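Local coordinates for protein xylooligosaccharide oxidase (Myceliophthora thermophila, PDB 5L6G) that oxidises the C1 hydroxyl of xylooligosaccharides and related sugars to lactones with a bicovalently bound FAD, passing the electrons to oxygen to give hydrogen peroxide, at residues A[136-139]-A[140-144]; A[258-262]-A[263-267]; A[291-294]-A[295-299]; A[298-301]-A[302-306]. All blocks are in the same frame, centred on the assembly; numbering follows the deposited sequence.

Interaction 1: residues A[136-139]-A[140-144]; sequences GHIA and TVLYE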
ATOM      1  N   GLY A 136     -12.364   4.065  -1.503  1.00 13.50           N
ATOM      2  CA  GLY A 136     -13.794   3.805  -1.490  1.00 14.23           C
ATOM      3  C   GLY A 136     -14.576   4.767  -2.365  1.00 14.57           C
ATOM      4  O   GLY A 136     -15.513   4.385  -3.061  1.00 15.47           O
ATOM      5  N   HIS A 137     -14.173   6.022  -2.340  1.00 14.29           N
ATOM      6  CA  HIS A 137     -14.770   7.046  -3.189  1.00 14.68           C
ATOM      7  C   HIS A 137     -14.481   6.783  -4.660  1.00 14.63           C
ATOM      8  O   HIS A 137     -15.383   6.894  -5.495  1.00 15.18           O
ATOM      9  CB  HIS A 137     -14.242   8.426  -2.794  1.00 14.55           C
ATOM     10  CG  HIS A 137     -14.773   9.544  -3.632  1.00 15.10           C
ATOM     11  ND1 HIS A 137     -16.123   9.799  -3.778  1.00 15.88           N
ATOM     12  CD2 HIS A 137     -14.133  10.465  -4.381  1.00 15.14           C
ATOM     13  CE1 HIS A 137     -16.286  10.847  -4.565  1.00 16.43           C
ATOM     14  NE2 HIS A 137     -15.091  11.273  -4.937  1.00 15.94           N
ATOM     15  N   ILE A 138     -13.227   6.447  -4.961  1.00 14.00           N
ATOM     16  CA  ILE A 138     -12.825   6.186  -6.338  1.00 14.16           C
ATOM     17  C   ILE A 138     -13.640   5.006  -6.876  1.00 14.53           C
ATOM     18  O   ILE A 138     -14.267   5.104  -7.938  1.00 14.89           O
ATOM     19  CB  ILE A 138     -11.330   5.871  -6.426  1.00 13.60           C
ATOM     20  CG1 ILE A 138     -10.516   7.092  -6.015  1.00 13.30           C
ATOM     21  CG2 ILE A 138     -10.968   5.429  -7.839  1.00 13.92           C
ATOM     22  CD1 ILE A 138      -9.071   6.820  -5.719  1.00 12.71           C
ATOM     23  N   ALA A 139     -13.641   3.916  -6.115  1.00 14.35           N
ATOM     24  CA  ALA A 139     -14.344   2.715  -6.515  1.00 15.02           C
ATOM     25  C   ALA A 139     -15.833   3.001  -6.744  1.00 15.87           C
ATOM     26  O   ALA A 139     -16.431   2.524  -7.709  1.00 16.35           O
ATOM     27  CB  ALA A 139     -14.152   1.634  -5.474  1.00 14.77           C
ATOM     28  N   THR A 140     -16.426   3.794  -5.861  1.00 16.07           N
ATOM     29  CA  THR A 140     -17.850   4.124  -5.974  1.00 17.06           C
ATOM     30  C   THR A 140     -18.153   4.905  -7.244  1.00 17.67           C
ATOM     31  O   THR A 140     -19.072   4.565  -8.022  1.00 18.34           O
ATOM     32  CB  THR A 140     -18.304   4.929  -4.742  1.00 17.04           C
ATOM     33  OG1 THR A 140     -18.124   4.113  -3.574  1.00 16.62           O
ATOM     34  CG2 THR A 140     -19.765   5.367  -4.868  1.00 18.07           C
ATOM     35  N   VAL A 141     -17.374   5.949  -7.462  1.00 17.50           N
ATOM     36  CA  VAL A 141     -17.588   6.797  -8.626  1.00 18.20           C
ATOM     37  C   VAL A 141     -17.414   5.998  -9.911  1.00 18.60           C
ATOM     38  O   VAL A 141     -18.264   6.081 -10.803  1.00 19.24           O
ATOM     39  CB  VAL A 141     -16.669   8.027  -8.639  1.00 17.79           C
ATOM     40  CG1 VAL A 141     -16.852   8.793  -9.950  1.00 18.47           C
ATOM     41  CG2 VAL A 141     -16.987   8.943  -7.463  1.00 17.87           C
ATOM     42  N   LEU A 142     -16.333   5.222 -10.009  1.00 18.31           N
ATOM     43  CA  LEU A 142     -16.036   4.537 -11.252  1.00 18.96           C
ATOM     44  C   LEU A 142     -17.130   3.542 -11.573  1.00 20.08           C
ATOM     45  O   LEU A 142     -17.541   3.421 -12.721  1.00 20.46           O
ATOM     46  CB  LEU A 142     -14.689   3.824 -11.211  1.00 18.20           C
ATOM     47  CG  LEU A 142     -13.438   4.689 -11.025  1.00 17.73           C
ATOM     48  CD1 LEU A 142     -12.192   3.829 -11.088  1.00 17.18           C
ATOM     49  CD2 LEU A 142     -13.356   5.842 -12.010  1.00 18.15           C
ATOM     50  N   TYR A 143     -17.585   2.833 -10.544  1.00 20.95           N
ATOM     51  CA  TYR A 143     -18.616   1.840 -10.728  1.00 22.74           C
ATOM     52  C   TYR A 143     -19.982   2.494 -11.008  1.00 24.18           C
ATOM     53  O   TYR A 143     -20.664   2.112 -11.948  1.00 24.86           O
ATOM     54  CB  TYR A 143     -18.704   0.881  -9.546  1.00 23.22           C
ATOM     55  CG  TYR A 143     -19.705  -0.211  -9.837  1.00 25.03           C
ATOM     56  CD1 TYR A 143     -19.388  -1.255 -10.702  1.00 25.97           C
ATOM     57  CD2 TYR A 143     -20.985  -0.154  -9.320  1.00 26.59           C
ATOM     58  CE1 TYR A 143     -20.323  -2.233 -11.025  1.00 27.28           C
ATOM     59  CE2 TYR A 143     -21.930  -1.123  -9.641  1.00 28.33           C
ATOM     60  CZ  TYR A 143     -21.584  -2.170 -10.478  1.00 28.42           C
ATOM     61  OH  TYR A 143     -22.524  -3.132 -10.770  1.00 30.79           O
ATOM     62  N   GLU A 144     -20.375   3.463 -10.189  1.00 24.84           N
ATOM     63  CA  GLU A 144     -21.664   4.109 -10.361  1.00 26.79           C
ATOM     64  C   GLU A 144     -21.786   4.799 -11.717  1.00 27.25           C
ATOM     65  O   GLU A 144     -22.854   4.780 -12.325  1.00 28.07           O
ATOM     66  CB  GLU A 144     -21.970   5.079  -9.204  1.00 27.72           C
ATOM     67  CG  GLU A 144     -22.374   4.329  -7.937  1.00 29.03           C
ATOM     68  CD  GLU A 144     -22.837   5.202  -6.773  1.00 30.28           C
ATOM     69  OE1 GLU A 144     -23.029   6.417  -6.936  1.00 31.78           O
ATOM     70  OE2 GLU A 144     -23.005   4.644  -5.662  1.00 32.33           O
TER

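Interaction 2: residues A[258-262]-A[263-267]; sequences EWLLN and GGMPE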
ATOM      1  N   GLU A 258       3.888 -24.554  -3.469  1.00 14.12           N
ATOM      2  CA  GLU A 258       4.143 -25.391  -4.627  1.00 14.94           C
ATOM      3  C   GLU A 258       2.974 -25.270  -5.628  1.00 14.76           C
ATOM      4  O   GLU A 258       3.194 -25.097  -6.830  1.00 14.99           O
ATOM      5  CB  GLU A 258       4.395 -26.842  -4.177  1.00 15.80           C
ATOM      6  CG  GLU A 258       4.817 -27.787  -5.270  1.00 17.01           C
ATOM      7  CD  GLU A 258       5.060 -29.207  -4.766  1.00 18.10           C
ATOM      8  OE1 GLU A 258       5.534 -29.368  -3.620  1.00 18.46           O
ATOM      9  OE2 GLU A 258       4.798 -30.156  -5.551  1.00 19.53           O
ATOM     10  N   TRP A 259       1.746 -25.284  -5.116  1.00 14.28           N
ATOM     11  CA  TRP A 259       0.554 -25.095  -5.950  1.00 14.33           C
ATOM     12  C   TRP A 259       0.607 -23.739  -6.669  1.00 14.04           C
ATOM     13  O   TRP A 259       0.413 -23.668  -7.870  1.00 14.31           O
ATOM     14  CB  TRP A 259      -0.694 -25.199  -5.083  1.00 14.18           C
ATOM     15  CG  TRP A 259      -1.994 -24.844  -5.710  1.00 14.29           C
ATOM     16  CD1 TRP A 259      -2.765 -25.632  -6.523  1.00 14.94           C
ATOM     17  CD2 TRP A 259      -2.702 -23.611  -5.554  1.00 13.90           C
ATOM     18  NE1 TRP A 259      -3.914 -24.946  -6.886  1.00 14.90           N
ATOM     19  CE2 TRP A 259      -3.893 -23.710  -6.304  1.00 14.31           C
ATOM     20  CE3 TRP A 259      -2.445 -22.435  -4.843  1.00 13.32           C
ATOM     21  CZ2 TRP A 259      -4.825 -22.673  -6.368  1.00 14.23           C
ATOM     22  CZ3 TRP A 259      -3.360 -21.401  -4.908  1.00 13.17           C
ATOM     23  CH2 TRP A 259      -4.546 -21.531  -5.658  1.00 13.59           C
ATOM     24  N   LEU A 260       0.891 -22.673  -5.936  1.00 13.57           N
ATOM     25  CA  LEU A 260       0.899 -21.335  -6.533  1.00 13.41           C
ATOM     26  C   LEU A 260       2.012 -21.216  -7.570  1.00 13.82           C
ATOM     27  O   LEU A 260       1.808 -20.756  -8.688  1.00 14.18           O
ATOM     28  CB  LEU A 260       1.071 -20.256  -5.458  1.00 12.75           C
ATOM     29  CG  LEU A 260       1.020 -18.795  -5.918  1.00 12.64           C
ATOM     30  CD1 LEU A 260      -0.321 -18.448  -6.529  1.00 12.88           C
ATOM     31  CD2 LEU A 260       1.321 -17.892  -4.743  1.00 12.26           C
ATOM     32  N   LEU A 261       3.188 -21.672  -7.189  1.00 14.18           N
ATOM     33  CA  LEU A 261       4.370 -21.538  -7.996  1.00 14.69           C
ATOM     34  C   LEU A 261       4.224 -22.327  -9.290  1.00 15.53           C
ATOM     35  O   LEU A 261       4.757 -21.936 -10.332  1.00 15.64           O
ATOM     36  CB  LEU A 261       5.562 -21.991  -7.161  1.00 14.87           C
ATOM     37  CG  LEU A 261       6.980 -21.725  -7.585  1.00 15.32           C
ATOM     38  CD1 LEU A 261       7.235 -20.253  -7.815  1.00 14.95           C
ATOM     39  CD2 LEU A 261       7.903 -22.324  -6.510  1.00 15.26           C
ATOM     40  N   ASN A 262       3.457 -23.406  -9.247  1.00 15.91           N
ATOM     41  CA  ASN A 262       3.181 -24.185 -10.436  1.00 17.03           C
ATOM     42  C   ASN A 262       1.929 -23.806 -11.227  1.00 17.06           C
ATOM     43  O   ASN A 262       1.499 -24.563 -12.071  1.00 17.53           O
ATOM     44  CB  ASN A 262       3.169 -25.674 -10.086  1.00 17.79           C
ATOM     45  CG  ASN A 262       4.571 -26.212  -9.870  1.00 18.36           C
ATOM     46  OD1 ASN A 262       5.307 -26.448 -10.827  1.00 19.04           O
ATOM     47  ND2 ASN A 262       4.977 -26.329  -8.605  1.00 18.36           N
ATOM     48  N   GLY A 263       1.376 -22.620 -10.988  1.00 16.66           N
ATOM     49  CA  GLY A 263       0.296 -22.110 -11.824  1.00 16.71           C
ATOM     50  C   GLY A 263      -1.069 -22.644 -11.432  1.00 16.88           C
ATOM     51  O   GLY A 263      -1.997 -22.651 -12.255  1.00 17.70           O
ATOM     52  N   GLY A 264      -1.213 -23.057 -10.174  1.00 16.04           N
ATOM     53  CA  GLY A 264      -2.464 -23.609  -9.692  1.00 16.10           C
ATOM     54  C   GLY A 264      -3.576 -22.578  -9.555  1.00 15.75           C
ATOM     55  O   GLY A 264      -4.756 -22.912  -9.639  1.00 15.99           O
ATOM     56  N   MET A 265      -3.201 -21.331  -9.305  1.00 15.20           N
ATOM     57  CA  MET A 265      -4.178 -20.265  -9.064  1.00 14.88           C
ATOM     58  C   MET A 265      -4.578 -19.575 -10.360  1.00 15.10           C
ATOM     59  O   MET A 265      -3.759 -18.941 -11.002  1.00 14.82           O
ATOM     60  CB  MET A 265      -3.647 -19.236  -8.051  1.00 14.29           C
ATOM     61  CG  MET A 265      -4.767 -18.377  -7.481  1.00 14.26           C
ATOM     62  SD  MET A 265      -4.466 -17.518  -5.926  1.00 14.20           S
ATOM     63  CE  MET A 265      -3.704 -16.046  -6.547  1.00 13.46           C
ATOM     64  N   PRO A 266      -5.851 -19.677 -10.736  1.00 15.46           N
ATOM     65  CA  PRO A 266      -6.197 -19.109 -12.027  1.00 16.20           C
ATOM     66  C   PRO A 266      -6.281 -17.587 -11.958  1.00 16.03           C
ATOM     67  O   PRO A 266      -6.379 -17.004 -10.861  1.00 15.21           O
ATOM     68  CB  PRO A 266      -7.541 -19.767 -12.337  1.00 16.80           C
ATOM     69  CG  PRO A 266      -8.131 -19.997 -10.989  1.00 16.46           C
ATOM     70  CD  PRO A 266      -6.972 -20.428 -10.152  1.00 15.89           C
ATOM     71  N   GLU A 267      -6.217 -16.951 -13.119  1.00 16.63           N
ATOM     72  CA  GLU A 267      -6.192 -15.498 -13.187  1.00 16.78           C
ATOM     73  C   GLU A 267      -7.354 -14.852 -12.441  1.00 16.40           C
ATOM     74  O   GLU A 267      -7.161 -13.824 -11.805  1.00 15.90           O
ATOM     75  CB  GLU A 267      -6.181 -15.018 -14.640  1.00 18.08           C
ATOM     76  CG  GLU A 267      -4.909 -15.369 -15.395  1.00 18.91           C
ATOM     77  CD  GLU A 267      -4.821 -14.710 -16.758  1.00 20.65           C
ATOM     78  OE1 GLU A 267      -5.603 -13.769 -17.042  1.00 21.52           O
ATOM     79  OE2 GLU A 267      -3.956 -15.132 -17.553  1.00 21.90           O
TER
HETATM   80  O   HOH W   1      -5.696 -25.400  -9.112  1.00 17.29           O
HETATM   81  O   HOH W   2      -0.623 -19.898  -9.796  1.00 14.02           O

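Interaction 3: residues A[291-294]-A[295-299]; sequences SALK and TAIQP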
ATOM      1  N   SER A 291     -20.470 -21.119  -8.877  1.00 25.99           N
ATOM      2  CA  SER A 291     -20.228 -22.414  -9.528  1.00 26.14           C
ATOM      3  C   SER A 291     -18.858 -22.428 -10.208  1.00 25.33           C
ATOM      4  O   SER A 291     -18.174 -23.443 -10.205  1.00 24.71           O
ATOM      5  CB  SER A 291     -21.340 -22.762 -10.535  1.00 27.41           C
ATOM      6  OG  SER A 291     -21.664 -21.644 -11.328  1.00 27.65           O
ATOM      7  N   ALA A 292     -18.455 -21.287 -10.766  1.00 25.04           N
ATOM      8  CA  ALA A 292     -17.160 -21.182 -11.431  1.00 24.72           C
ATOM      9  C   ALA A 292     -16.035 -21.254 -10.391  1.00 24.16           C
ATOM     10  O   ALA A 292     -15.025 -21.939 -10.597  1.00 23.69           O
ATOM     11  CB  ALA A 292     -17.084 -19.902 -12.249  1.00 24.58           C
ATOM     12  N   LEU A 293     -16.220 -20.567  -9.266  1.00 24.02           N
ATOM     13  CA  LEU A 293     -15.273 -20.667  -8.153  1.00 23.91           C
ATOM     14  C   LEU A 293     -15.091 -22.112  -7.683  1.00 25.17           C
ATOM     15  O   LEU A 293     -13.961 -22.591  -7.543  1.00 24.13           O
ATOM     16  CB  LEU A 293     -15.742 -19.813  -6.967  1.00 23.60           C
ATOM     17  CG  LEU A 293     -15.062 -20.124  -5.631  1.00 23.19           C
ATOM     18  CD1 LEU A 293     -13.587 -19.773  -5.716  1.00 22.12           C
ATOM     19  CD2 LEU A 293     -15.733 -19.401  -4.479  1.00 23.28           C
ATOM     20  N   LYS A 294     -16.203 -22.795  -7.423  1.00 27.35           N
ATOM     21  CA  LYS A 294     -16.149 -24.141  -6.860  1.00 28.73           C
ATOM     22  C   LYS A 294     -15.300 -25.053  -7.738  1.00 28.66           C
ATOM     23  O   LYS A 294     -14.467 -25.810  -7.248  1.00 28.55           O
ATOM     24  CB  LYS A 294     -17.563 -24.714  -6.696  1.00 31.70           C
ATOM     25  CG  LYS A 294     -18.391 -24.068  -5.592  1.00 33.54           C
ATOM     26  CD  LYS A 294     -19.819 -24.603  -5.593  1.00 37.02           C
ATOM     27  CE  LYS A 294     -20.686 -23.900  -4.552  1.00 39.11           C
ATOM     28  NZ  LYS A 294     -20.406 -24.378  -3.167  1.00 39.85           N
ATOM     29  N   THR A 295     -15.518 -24.962  -9.043  1.00 29.26           N
ATOM     30  CA  THR A 295     -14.758 -25.735 -10.022  1.00 29.47           C
ATOM     31  C   THR A 295     -13.278 -25.334  -9.999  1.00 28.05           C
ATOM     32  O   THR A 295     -12.388 -26.180 -10.007  1.00 28.28           O
ATOM     33  CB  THR A 295     -15.355 -25.537 -11.437  1.00 30.49           C
ATOM     34  OG1 THR A 295     -16.718 -25.983 -11.448  1.00 31.45           O
ATOM     35  CG2 THR A 295     -14.574 -26.313 -12.488  1.00 30.86           C
ATOM     36  N   ALA A 296     -13.025 -24.037  -9.940  1.00 26.80           N
ATOM     37  CA  ALA A 296     -11.666 -23.502  -9.947  1.00 25.80           C
ATOM     38  C   ALA A 296     -10.858 -23.867  -8.698  1.00 24.89           C
ATOM     39  O   ALA A 296      -9.650 -24.069  -8.771  1.00 24.63           O
ATOM     40  CB  ALA A 296     -11.717 -21.988 -10.113  1.00 25.24           C
ATOM     41  N   ILE A 297     -11.530 -23.949  -7.556  1.00 24.45           N
ATOM     42  CA  ILE A 297     -10.852 -24.124  -6.272  1.00 23.91           C
ATOM     43  C   ILE A 297     -10.704 -25.600  -5.886  1.00 24.07           C
ATOM     44  O   ILE A 297      -9.964 -25.930  -4.970  1.00 22.84           O
ATOM     45  CB  ILE A 297     -11.595 -23.339  -5.156  1.00 23.74           C
ATOM     46  CG1 ILE A 297     -10.713 -23.144  -3.911  1.00 23.28           C
ATOM     47  CG2 ILE A 297     -12.904 -24.019  -4.772  1.00 24.53           C
ATOM     48  CD1 ILE A 297      -9.534 -22.248  -4.121  1.00 22.58           C
ATOM     49  N   GLN A 298     -11.392 -26.497  -6.590  1.00 25.00           N
ATOM     50  CA  GLN A 298     -11.374 -27.896  -6.199  1.00 26.05           C
ATOM     51  C   GLN A 298      -9.975 -28.528  -6.081  1.00 24.80           C
ATOM     52  O   GLN A 298      -9.705 -29.211  -5.102  1.00 23.63           O
ATOM     53  CB  GLN A 298     -12.294 -28.740  -7.097  1.00 28.37           C
ATOM     54  CG  GLN A 298     -12.433 -30.178  -6.627  1.00 30.50           C
ATOM     55  CD  GLN A 298     -12.944 -30.286  -5.195  1.00 31.96           C
ATOM     56  OE1 GLN A 298     -13.807 -29.510  -4.766  1.00 32.86           O
ATOM     57  NE2 GLN A 298     -12.406 -31.249  -4.445  1.00 32.93           N
ATOM     58  N   PRO A 299      -9.088 -28.319  -7.077  1.00 24.12           N
ATOM     59  CA  PRO A 299      -7.743 -28.894  -6.962  1.00 23.88           C
ATOM     60  C   PRO A 299      -6.992 -28.485  -5.691  1.00 22.88           C
ATOM     61  O   PRO A 299      -6.329 -29.333  -5.069  1.00 22.94           O
ATOM     62  CB  PRO A 299      -7.034 -28.370  -8.214  1.00 23.86           C
ATOM     63  CG  PRO A 299      -8.131 -28.261  -9.210  1.00 24.62           C
ATOM     64  CD  PRO A 299      -9.324 -27.780  -8.426  1.00 24.58           C
TER

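Interaction 4: residues A[298-301]-A[302-306]; sequences QPLL and ALLDA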
ATOM      1  N   GLN A 298     -11.392 -26.497  -6.590  1.00 25.00           N
ATOM      2  CA  GLN A 298     -11.374 -27.896  -6.199  1.00 26.05           C
ATOM      3  C   GLN A 298      -9.975 -28.528  -6.081  1.00 24.80           C
ATOM      4  O   GLN A 298      -9.705 -29.211  -5.102  1.00 23.63           O
ATOM      5  CB  GLN A 298     -12.294 -28.740  -7.097  1.00 28.37           C
ATOM      6  CG  GLN A 298     -12.433 -30.178  -6.627  1.00 30.50           C
ATOM      7  CD  GLN A 298     -12.944 -30.286  -5.195  1.00 31.96           C
ATOM      8  OE1 GLN A 298     -13.807 -29.510  -4.766  1.00 32.86           O
ATOM      9  NE2 GLN A 298     -12.406 -31.249  -4.445  1.00 32.93           N
ATOM     10  N   PRO A 299      -9.088 -28.319  -7.077  1.00 24.12           N
ATOM     11  CA  PRO A 299      -7.743 -28.894  -6.962  1.00 23.88           C
ATOM     12  C   PRO A 299      -6.992 -28.485  -5.691  1.00 22.88           C
ATOM     13  O   PRO A 299      -6.329 -29.333  -5.069  1.00 22.94           O
ATOM     14  CB  PRO A 299      -7.034 -28.370  -8.214  1.00 23.86           C
ATOM     15  CG  PRO A 299      -8.131 -28.261  -9.210  1.00 24.62           C
ATOM     16  CD  PRO A 299      -9.324 -27.780  -8.426  1.00 24.58           C
ATOM     17  N   LEU A 300      -7.098 -27.215  -5.296  1.00 21.92           N
ATOM     18  CA  LEU A 300      -6.498 -26.774  -4.044  1.00 21.33           C
ATOM     19  C   LEU A 300      -7.121 -27.455  -2.824  1.00 21.82           C
ATOM     20  O   LEU A 300      -6.406 -27.851  -1.898  1.00 21.95           O
ATOM     21  CB  LEU A 300      -6.635 -25.259  -3.873  1.00 20.82           C
ATOM     22  CG  LEU A 300      -5.903 -24.714  -2.636  1.00 20.17           C
ATOM     23  CD1 LEU A 300      -4.445 -25.150  -2.644  1.00 20.00           C
ATOM     24  CD2 LEU A 300      -6.036 -23.200  -2.511  1.00 19.84           C
ATOM     25  N   LEU A 301      -8.448 -27.555  -2.806  1.00 22.27           N
ATOM     26  CA  LEU A 301      -9.149 -28.188  -1.682  1.00 22.91           C
ATOM     27  C   LEU A 301      -8.699 -29.645  -1.492  1.00 23.52           C
ATOM     28  O   LEU A 301      -8.466 -30.087  -0.367  1.00 23.05           O
ATOM     29  CB  LEU A 301     -10.664 -28.128  -1.874  1.00 23.59           C
ATOM     30  CG  LEU A 301     -11.379 -26.770  -1.897  1.00 23.61           C
ATOM     31  CD1 LEU A 301     -12.867 -27.011  -2.112  1.00 24.32           C
ATOM     32  CD2 LEU A 301     -11.141 -25.954  -0.631  1.00 23.12           C
ATOM     33  N   ALA A 302      -8.548 -30.365  -2.602  1.00 24.19           N
ATOM     34  CA  ALA A 302      -8.073 -31.750  -2.579  1.00 25.22           C
ATOM     35  C   ALA A 302      -6.630 -31.823  -2.084  1.00 25.18           C
ATOM     36  O   ALA A 302      -6.278 -32.702  -1.307  1.00 25.10           O
ATOM     37  CB  ALA A 302      -8.193 -32.371  -3.963  1.00 25.95           C
ATOM     38  N   LEU A 303      -5.809 -30.883  -2.525  1.00 24.94           N
ATOM     39  CA  LEU A 303      -4.413 -30.816  -2.122  1.00 25.12           C
ATOM     40  C   LEU A 303      -4.253 -30.554  -0.620  1.00 24.74           C
ATOM     41  O   LEU A 303      -3.461 -31.217   0.042  1.00 25.10           O
ATOM     42  CB  LEU A 303      -3.706 -29.726  -2.927  1.00 25.36           C
ATOM     43  CG  LEU A 303      -2.211 -29.580  -2.715  1.00 25.73           C
ATOM     44  CD1 LEU A 303      -1.493 -30.786  -3.306  1.00 26.62           C
ATOM     45  CD2 LEU A 303      -1.737 -28.278  -3.354  1.00 26.04           C
ATOM     46  N   LEU A 304      -4.998 -29.582  -0.094  1.00 24.32           N
ATOM     47  CA  LEU A 304      -4.960 -29.243   1.328  1.00 23.93           C
ATOM     48  C   LEU A 304      -5.895 -30.086   2.197  1.00 24.96           C
ATOM     49  O   LEU A 304      -5.879 -29.968   3.420  1.00 24.99           O
ATOM     50  CB  LEU A 304      -5.354 -27.788   1.518  1.00 23.36           C
ATOM     51  CG  LEU A 304      -4.467 -26.754   0.824  1.00 22.57           C
ATOM     52  CD1 LEU A 304      -5.031 -25.383   1.091  1.00 22.52           C
ATOM     53  CD2 LEU A 304      -3.037 -26.854   1.309  1.00 22.45           C
ATOM     54  N   ASP A 305      -6.719 -30.901   1.565  1.00 26.28           N
ATOM     55  CA  ASP A 305      -7.777 -31.623   2.241  1.00 27.97           C
ATOM     56  C   ASP A 305      -8.590 -30.662   3.114  1.00 27.27           C
ATOM     57  O   ASP A 305      -8.670 -30.822   4.329  1.00 26.77           O
ATOM     58  CB  ASP A 305      -7.210 -32.773   3.078  1.00 29.10           C
ATOM     59  CG  ASP A 305      -8.282 -33.697   3.577  1.00 31.19           C
ATOM     60  OD1 ASP A 305      -9.364 -33.758   2.952  1.00 32.20           O
ATOM     61  OD2 ASP A 305      -8.045 -34.363   4.599  1.00 33.20           O
ATOM     62  N   ALA A 306      -9.178 -29.662   2.465  1.00 26.61           N
ATOM     63  CA  ALA A 306      -9.913 -28.622   3.153  1.00 26.10           C
ATOM     64  C   ALA A 306     -11.255 -28.400   2.488  1.00 26.88           C
ATOM     65  O   ALA A 306     -11.530 -28.914   1.397  1.00 27.27           O
ATOM     66  CB  ALA A 306      -9.104 -27.337   3.179  1.00 24.99           C
TER

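Interaction 1: residues A[136-139]-A[140-144]
With CG trans to its backbone N (chi1 179°), H137 lays its imidazole along the helix toward V141, whose CG2, trans to its own carbonyl carbon, leans back at the ring. V141 CG2 rests over one face, 3.9 Å from the H137 ring centroid, off centre toward CE1, in a CH-pi contact, while H137 ND1 is hydrogen-bonded to D330. One turn round, T140 OG1 folds back on the preceding turn, donating to G136 O at 2.7 Å. T140 N gives the same oxygen a second bond of 3.0 Å, the two donors coming from opposite faces of the carbonyl plane, so the buried hydroxyl is satisfied within the helix. I138 and L142 run side by side in one direction, with I138 CG2 3.8 Å from L142 CD1, and both lean on V118 of strand 118-120. A139 and T140 instead meet M317 of helix 316-322. These i to i+4 pairs, with the regular backbone ladder from V141 N to H137 O onward, are those of an alpha-helix, here 135-146, whose inner face packs on the antiparallel sheet of the PCMH-type FAD-binding domain.

Interaction 2: residues A[258-262]-A[263-267]
W259 spreads its indole beneath the turn that follows its helix, and G264 lies directly on it: G264 CA stands 3.7 Å from the centroid of the five-membered ring, only 21° off the normal, a CH-pi contact over the face. Farther along the indole, W259 CH2 meets M265 CB at 3.4 Å, while M265 SD approaches the six-membered ring obliquely, 5.1 Å from its centroid, as a Met-aromatic contact. L260 CD1 packs on M265 CB from the helix side, the two side chains pointing the same way. Two waters bridge the turn to the helix end: one accepts from W259 NE1 and donates to G264 O, the other donates to L260 O and accepts from M265 N. The backbone sets these groups in place. G264 N bonds W259 O at 2.9 Å, and G263 N reaches L260 O at 3.0 Å from above the carbonyl plane. N262 ND2 bonds E258 O at 2.8 Å, joining N262 N on that acceptor from the opposite face. Beyond, L300 and L303 of helix 290-304 cover W259, and M271 and M381 of the eight-stranded sheet touch M265. G263, at positive phi (83°), is the C-prime residue of a Schellman motif ending helix 246-261.

Interaction 3: residues A[291-294]-A[295-299]
I297 leaves the backbone with CB 3.4 Å from L293 O, one helical turn back, and the same CB lies 4.1 Å from L293 CD1, the two side chains running alongside each other in one direction. Its CG2 branch, wedged between the backbone N and the carbonyl carbon of I297, drops onto the previous turn, 3.3 Å from L293 O and 3.4 Å from K294 O. The other branch starts at CG1, trans to the backbone N (chi1 -163°), and carries CD1 away from the preceding turn; beyond the helix the side chain packs on I239, M269 and L308. Beneath it, I297 N donates to L293 O at 2.8 Å. The next bond along, Q298 N to K294 O, is weak, with an angle of only 121° at the hydrogen, and helix 290-304 kinks at P299, whose nitrogen has no bond to the turn before. On the outer flank, T295 N bonds S291 O at 3.3 Å, and T295 OG1 lies 3.2 Å from that oxygen. S291 OG is hydrogen-bonded to N289 OD1. The chemistry is therefore divided by face: L293 and I297 are buried, both against strand 234-240, L293 also on 280-286 and I297 on 308-314, whereas S291 and T295, with their hydroxyls, are exposed.

Interaction 4: residues A[298-301]-A[302-306]
The C-terminal end of helix 290-304 contains this contact, where L300 and L304 form an apolar i to i+4 pair and L301 meets the chain as it leaves the helix. L300 CD1 lies 3.8 Å from L304 CD1. L300 CG, trans to its N, and L304 CG, beside its N (chi1 -60°), set the two side chains at a slant. L303 adds a looser contact, its CD2 4.2 Å from L300 CD1. Past the kink the backbone bonds are regular: A302 N to Q298 O, L303 N to P299 O and L304 N to L300 O, the last 2.9 Å. Neither P299 N nor L300 N bonds the turn before, yet P299 O still accepts from L303 N. The helix then ends at D305, which takes positive phi (50°), and A306 N comes back to L301 O at 3.0 Å, an i to i+5 bond that closes the last turn. The same turn places A306 O beside L301, 3.5 Å from L301 CB and 3.6 Å from L301 CD2. I239 of strand 234-240 touches both L301 and A306. Toward the neighbouring helix 246-261, L300 packs on L256 and W259, and L303 on A255 and W259.

Overall arrangement
Interaction 1 is the buried one, within the FAD-binding domain and about 18 Å from interactions 2 and 3 at the nearest atoms. The other three cluster on the eight-stranded sheet, with interaction 2 partly buried, interaction 3 half exposed and interaction 4 largely at the surface. Interactions 3 and 4 are successive parts of helix 290-304, sharing Q298 and P299 at its kink. Interaction 2 ends the adjacent helix and touches both: W259 CD2 lies 3.7 Å from L300 CD1, and P266 CG 4.2 Å from A296 CB. Chemistry follows place: a hydroxyl bonded back to the helix in the core, water bridges and an indole face at interaction 2, an apolar L293-I297 pair backed by exposed hydroxyls at interaction 3, and leucines paired along one helix at interaction 4.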